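Local coordinates for protein putative peptidase M23 (Pseudomonas aeruginosa PAO1, PDB 2HSI) that probably acts as a zinc-dependent metalloendopeptidase of the M23 family, with a zinc ion bound in its peptidase domain, at residues P59-R64 with V264-A269; A72-P77 with E98-G103. One frame throughout, in Å; residues are numbered along the deposited sequence.

In the fold
Both contacts are buried and away from the zinc site, but they work at different levels of the fold. Contact 2, its centre about 15 Å from the centre of the chain, lies within the N-terminal domain, where 72-77 packs against 98-103 purely through hydrocarbon side chains. Contact 1, centred about 8 Å from that point, runs between domains: 59-64 meets 264-269, at the tip of a hairpin of the peptidase domain. Its chemistry is accordingly mixed, with V60 and a leucine pair beside an asparagine and a bridging water. Strands 58-64 and 70-75 are neighbours in one sheet, joined by a probable backbone hydrogen bond, L61 O to V73 N, 3.0 Å. N267 reaches both, as its OD1 also takes up G75 N.

Contact 1: P59-R64 with V264-A269; sequences PVLVVR and VSLNDA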
loop_
_atom_site.group_PDB
_atom_site.type_symbol
_atom_site.label_atom_id
_atom_site.label_comp_id
_atom_site.label_asym_id
_atom_site.label_seq_id
_atom_site.Cartn_x
_atom_site.Cartn_y
_atom_site.Cartn_z
ATOM N N PRO A 59 -2.385 -3.569 -12.828
ATOM C CA PRO A 59 -2.418 -4.938 -12.290
ATOM C C PRO A 59 -2.739 -4.973 -10.796
ATOM O O PRO A 59 -2.285 -4.106 -10.038
ATOM C CB PRO A 59 -1.003 -5.469 -12.589
ATOM C CG PRO A 59 -0.158 -4.265 -12.710
ATOM C CD PRO A 59 -1.040 -3.210 -13.315
ATOM N N VAL A 60 -3.521 -5.977 -10.395
ATOM C CA VAL A 60 -4.103 -6.075 -9.066
ATOM C C VAL A 60 -3.629 -7.351 -8.348
ATOM O O VAL A 60 -3.430 -8.380 -8.990
ATOM C CB VAL A 60 -5.664 -6.060 -9.184
ATOM C CG1 VAL A 60 -6.350 -6.495 -7.914
ATOM C CG2 VAL A 60 -6.137 -4.690 -9.609
ATOM N N LEU A 61 -3.452 -7.250 -7.027
ATOM C CA LEU A 61 -3.104 -8.378 -6.137
ATOM C C LEU A 61 -4.139 -9.507 -6.188
ATOM O O LEU A 61 -5.338 -9.295 -5.951
ATOM C CB LEU A 61 -2.950 -7.881 -4.694
ATOM C CG LEU A 61 -2.819 -8.878 -3.528
ATOM C CD1 LEU A 61 -1.593 -9.734 -3.715
ATOM C CD2 LEU A 61 -2.755 -8.151 -2.193
ATOM N N VAL A 62 -3.654 -10.702 -6.501
ATOM C CA VAL A 62 -4.493 -11.893 -6.622
ATOM C C VAL A 62 -3.964 -12.976 -5.678
ATOM O O VAL A 62 -2.785 -13.341 -5.727
ATOM C CB VAL A 62 -4.541 -12.405 -8.094
ATOM C CG1 VAL A 62 -5.267 -13.737 -8.191
ATOM C CG2 VAL A 62 -5.199 -11.378 -9.026
ATOM N N VAL A 63 -4.830 -13.467 -4.798
ATOM C CA VAL A 63 -4.452 -14.488 -3.813
ATOM C C VAL A 63 -5.564 -15.528 -3.708
ATOM O O VAL A 63 -6.712 -15.246 -4.044
ATOM C CB VAL A 63 -4.167 -13.886 -2.391
ATOM C CG1 VAL A 63 -3.012 -12.885 -2.417
ATOM C CG2 VAL A 63 -5.410 -13.230 -1.777
ATOM N N ARG A 64 -5.223 -16.735 -3.264
ATOM C CA ARG A 64 -6.246 -17.700 -2.867
ATOM C C ARG A 64 -6.809 -17.304 -1.500
ATOM O O ARG A 64 -6.060 -16.942 -0.598
ATOM C CB ARG A 64 -5.688 -19.120 -2.822
ATOM C CG ARG A 64 -5.510 -19.779 -4.184
ATOM C CD ARG A 64 -5.226 -21.271 -4.010
ATOM N NE ARG A 64 -4.843 -21.932 -5.253
ATOM C CZ ARG A 64 -5.702 -22.409 -6.153
ATOM N NH1 ARG A 64 -7.015 -22.293 -5.969
ATOM N NH2 ARG A 64 -5.248 -22.996 -7.251
ATOM N N VAL A 264 -0.142 3.146 2.348
ATOM C CA VAL A 264 -0.340 1.796 1.806
ATOM C C VAL A 264 -0.948 1.930 0.419
ATOM O O VAL A 264 -1.932 2.645 0.232
ATOM C CB VAL A 264 -1.244 0.905 2.695
ATOM C CG1 VAL A 264 -1.600 -0.415 1.972
ATOM C CG2 VAL A 264 -0.562 0.592 4.015
ATOM N N SER A 265 -0.343 1.253 -0.551
ATOM C CA SER A 265 -0.815 1.282 -1.919
ATOM C C SER A 265 -1.173 -0.129 -2.388
ATOM O O SER A 265 -0.544 -1.114 -1.991
ATOM C CB SER A 265 0.243 1.914 -2.819
ATOM O OG SER A 265 -0.214 2.147 -4.147
ATOM N N LEU A 266 -2.200 -0.199 -3.226
ATOM C CA LEU A 266 -2.600 -1.419 -3.929
ATOM C C LEU A 266 -2.980 -0.981 -5.325
ATOM O O LEU A 266 -3.721 -0.006 -5.483
ATOM C CB LEU A 266 -3.826 -2.065 -3.275
ATOM C CG LEU A 266 -3.684 -2.934 -2.022
ATOM C CD1 LEU A 266 -5.048 -3.075 -1.355
ATOM C CD2 LEU A 266 -3.124 -4.306 -2.373
ATOM N N ASN A 267 -2.480 -1.695 -6.330
ATOM C CA ASN A 267 -2.704 -1.370 -7.750
ATOM C C ASN A 267 -2.596 0.121 -8.080
ATOM O O ASN A 267 -3.459 0.677 -8.759
ATOM C CB ASN A 267 -4.019 -1.975 -8.308
ATOM C CG ASN A 267 -5.242 -1.682 -7.443
ATOM O OD1 ASN A 267 -5.586 -2.464 -6.560
ATOM N ND2 ASN A 267 -5.882 -0.534 -7.668
ATOM N N ASP A 268 -1.531 0.752 -7.574
ATOM C CA ASP A 268 -1.292 2.194 -7.740
ATOM C C ASP A 268 -2.440 3.083 -7.229
ATOM O O ASP A 268 -2.762 4.122 -7.828
ATOM C CB ASP A 268 -0.910 2.531 -9.187
ATOM C CG ASP A 268 -0.288 3.921 -9.339
ATOM O OD1 ASP A 268 0.348 4.415 -8.384
ATOM O OD2 ASP A 268 -0.441 4.511 -10.433
ATOM N N ALA A 269 -3.054 2.657 -6.123
ATOM C CA ALA A 269 -4.059 3.444 -5.437
ATOM C C ALA A 269 -3.709 3.506 -3.957
ATOM O O ALA A 269 -3.620 2.461 -3.292
ATOM C CB ALA A 269 -5.440 2.832 -5.636
HETATM O O HOH W 1 -4.293 -4.714 -5.818
#
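V60 and N267 run side by side in a common direction, and V60 CG2 rests 3.7 Å from N267 CB. The beta-branch suits V60 to this place: CG2, set beside the backbone N, flanks the asparagine, while the residue as a whole also packs on V74 and Y55. Next to this pair, P59 O sits 3.2 Å from N267 CB, a snug fit, with at most a weak CA-H...O interaction from N267 CA. On the other flank L61 and L266 meet through single methyls, CD2 to CD2, at 3.9 Å; L266 continues this apolar patch onto F276 of helix 273-277.

N267 is presented by a two-residue beta-hairpin turn between strands 260-266 and 269-271, closed by reciprocal backbone bonds, L266 N to A269 O and A269 N to L266 O. Both N267 (phi 42°, psi 47°) and D268 are in the left-handed region, close to a type I' turn; asparagine tolerates that conformation well. Its CG sits between the backbone N and the carbonyl carbon (chi1 50°), which carries the amide past V60 toward strand 70-75 and places OD1 at G75 N.

No direct hydrogen bond crosses between the segments. A water does the bridging instead, accepting from L61 N at 2.9 Å and donating to N267 OD1 at 2.7 Å. With G75 N as the other donor, this buried carbonyl oxygen accepts two hydrogen bonds. D268, further out, forms salt bridges with R270 of its own hairpin, with R142, and with K58 at the start of the N-terminal-domain strand.

Contact 2: A72-P77 with E98-G103; sequences AVVGIP and ERFSVG
This is a purely apolar contact between strands that are not hydrogen-bonded neighbours: 70-75, with the loop that follows it, faces the edge strand 96-102 across the interior of the N-terminal domain. V74 and F100 have CA atoms 10.2 Å apart, and side chains from both segments fill the gap. The large F100 ring crosses most of it, and V74 and I76 meet its far end from the other side, on neighbouring ring atoms. I76 CD1 approaches the ring at its edge, near the ring plane, 3.6 Å from CE1, whereas V74 CG1 comes obliquely to CZ at 4.2 Å. The ring also meets Y55, with planes at about 55°. I76 and V102 pass alongside one another, heading opposite ways, CG2 to CG2 at 3.8 Å. I76 was modelled in two conformers, so its methyl distances describe one of them. A40 and V42 of strand 39-43 pack on F100 as well. Beta-branched V74, I76 and V102 suit extended backbone and offer compact methyl surfaces. One antiparallel sheet thus curls until non-adjacent strands pack their side chains across a common core, as in sandwich or barrel-like all-beta domains, consistent with the E-set clan assigned to this domain.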
loop_
_atom_site.group_PDB
_atom_site.type_symbol
_atom_site.label_atom_id
_atom_site.label_comp_id
_atom_site.label_asym_id
_atom_site.label_seq_id
_atom_site.Cartn_x
_atom_site.Cartn_y
_atom_site.Cartn_z
ATOM N N ALA A 72 -9.370 -11.140 -5.947
ATOM C CA ALA A 72 -8.564 -9.922 -6.083
ATOM C C ALA A 72 -8.771 -9.032 -4.858
ATOM O O ALA A 72 -9.882 -8.934 -4.321
ATOM C CB ALA A 72 -8.928 -9.170 -7.361
ATOM N N VAL A 73 -7.698 -8.388 -4.408
ATOM C CA VAL A 73 -7.752 -7.452 -3.286
ATOM C C VAL A 73 -7.396 -6.109 -3.905
ATOM O O VAL A 73 -6.230 -5.861 -4.235
ATOM C CB VAL A 73 -6.772 -7.857 -2.141
ATOM C CG1 VAL A 73 -6.769 -6.831 -1.015
ATOM C CG2 VAL A 73 -7.145 -9.226 -1.576
ATOM N N VAL A 74 -8.424 -5.281 -4.102
ATOM C CA VAL A 74 -8.372 -4.154 -5.040
ATOM C C VAL A 74 -8.362 -2.836 -4.279
ATOM O O VAL A 74 -9.253 -2.584 -3.467
ATOM C CB VAL A 74 -9.607 -4.154 -6.010
ATOM C CG1 VAL A 74 -9.471 -3.079 -7.097
ATOM C CG2 VAL A 74 -9.821 -5.522 -6.661
ATOM N N GLY A 75 -7.357 -2.004 -4.544
ATOM C CA GLY A 75 -7.296 -0.664 -3.961
ATOM C C GLY A 75 -8.180 0.296 -4.744
ATOM O O GLY A 75 -8.109 0.339 -5.972
ATOM N N ILE A 76 -9.016 1.055 -4.032
ATOM C CA ILE A 76 -9.933 2.015 -4.660
ATOM C C ILE A 76 -9.438 3.443 -4.420
ATOM O O ILE A 76 -9.411 3.903 -3.280
ATOM C CB ILE A 76 -11.382 1.880 -4.116
ATOM C CG1 ILE A 76 -11.833 0.413 -4.068
ATOM C CG2 ILE A 76 -12.352 2.750 -4.922
ATOM C CD1 ILE A 76 -11.845 -0.310 -5.410
ATOM N N PRO A 77 -9.032 4.149 -5.495
ATOM C CA PRO A 77 -8.562 5.533 -5.276
ATOM C C PRO A 77 -9.596 6.424 -4.581
ATOM O O PRO A 77 -10.807 6.223 -4.741
ATOM C CB PRO A 77 -8.284 6.035 -6.687
ATOM C CG PRO A 77 -8.037 4.796 -7.493
ATOM C CD PRO A 77 -8.927 3.755 -6.913
ATOM N N GLU A 98 -15.305 -8.945 -14.156
ATOM C CA GLU A 98 -16.076 -9.152 -12.944
ATOM C C GLU A 98 -16.415 -7.815 -12.325
ATOM O O GLU A 98 -15.532 -7.004 -12.057
ATOM C CB GLU A 98 -15.315 -10.035 -11.956
ATOM C CG GLU A 98 -14.997 -11.452 -12.471
ATOM C CD GLU A 98 -16.215 -12.249 -12.951
ATOM O OE1 GLU A 98 -17.300 -12.201 -12.332
ATOM O OE2 GLU A 98 -16.071 -12.956 -13.954
ATOM N N ARG A 99 -17.703 -7.584 -12.116
ATOM C CA ARG A 99 -18.144 -6.326 -11.532
ATOM C C ARG A 99 -18.156 -6.339 -10.013
ATOM O O ARG A 99 -18.348 -7.377 -9.381
ATOM C CB ARG A 99 -19.515 -5.906 -12.086
ATOM C CG ARG A 99 -19.435 -5.492 -13.523
ATOM C CD ARG A 99 -20.653 -4.735 -13.965
ATOM N NE ARG A 99 -20.712 -4.652 -15.415
ATOM C CZ ARG A 99 -21.548 -3.870 -16.089
ATOM N NH1 ARG A 99 -22.410 -3.101 -15.443
ATOM N NH2 ARG A 99 -21.516 -3.856 -17.415
ATOM N N PHE A 100 -17.926 -5.166 -9.441
ATOM C CA PHE A 100 -18.063 -4.976 -8.019
ATOM C C PHE A 100 -18.611 -3.567 -7.785
ATOM O O PHE A 100 -18.769 -2.811 -8.727
ATOM C CB PHE A 100 -16.746 -5.252 -7.278
ATOM C CG PHE A 100 -15.615 -4.305 -7.621
ATOM C CD1 PHE A 100 -15.323 -3.235 -6.791
ATOM C CD2 PHE A 100 -14.811 -4.522 -8.741
ATOM C CE1 PHE A 100 -14.259 -2.375 -7.088
ATOM C CE2 PHE A 100 -13.751 -3.669 -9.047
ATOM C CZ PHE A 100 -13.474 -2.593 -8.209
ATOM N N SER A 101 -18.919 -3.229 -6.544
ATOM C CA SER A 101 -19.523 -1.930 -6.263
ATOM C C SER A 101 -18.685 -1.156 -5.267
ATOM O O SER A 101 -18.143 -1.725 -4.317
ATOM C CB SER A 101 -20.952 -2.109 -5.739
ATOM O OG SER A 101 -21.758 -2.766 -6.705
ATOM N N VAL A 102 -18.572 0.145 -5.502
ATOM C CA VAL A 102 -17.964 1.049 -4.536
ATOM C C VAL A 102 -19.100 1.858 -3.889
ATOM O O VAL A 102 -19.869 2.534 -4.585
ATOM C CB VAL A 102 -16.883 1.941 -5.197
ATOM C CG1 VAL A 102 -16.419 3.049 -4.265
ATOM C CG2 VAL A 102 -15.672 1.090 -5.623
ATOM N N GLY A 103 -19.222 1.732 -2.570
ATOM C CA GLY A 103 -20.215 2.486 -1.799
ATOM C C GLY A 103 -19.619 3.803 -1.350
ATOM O O GLY A 103 -18.453 4.073 -1.613
#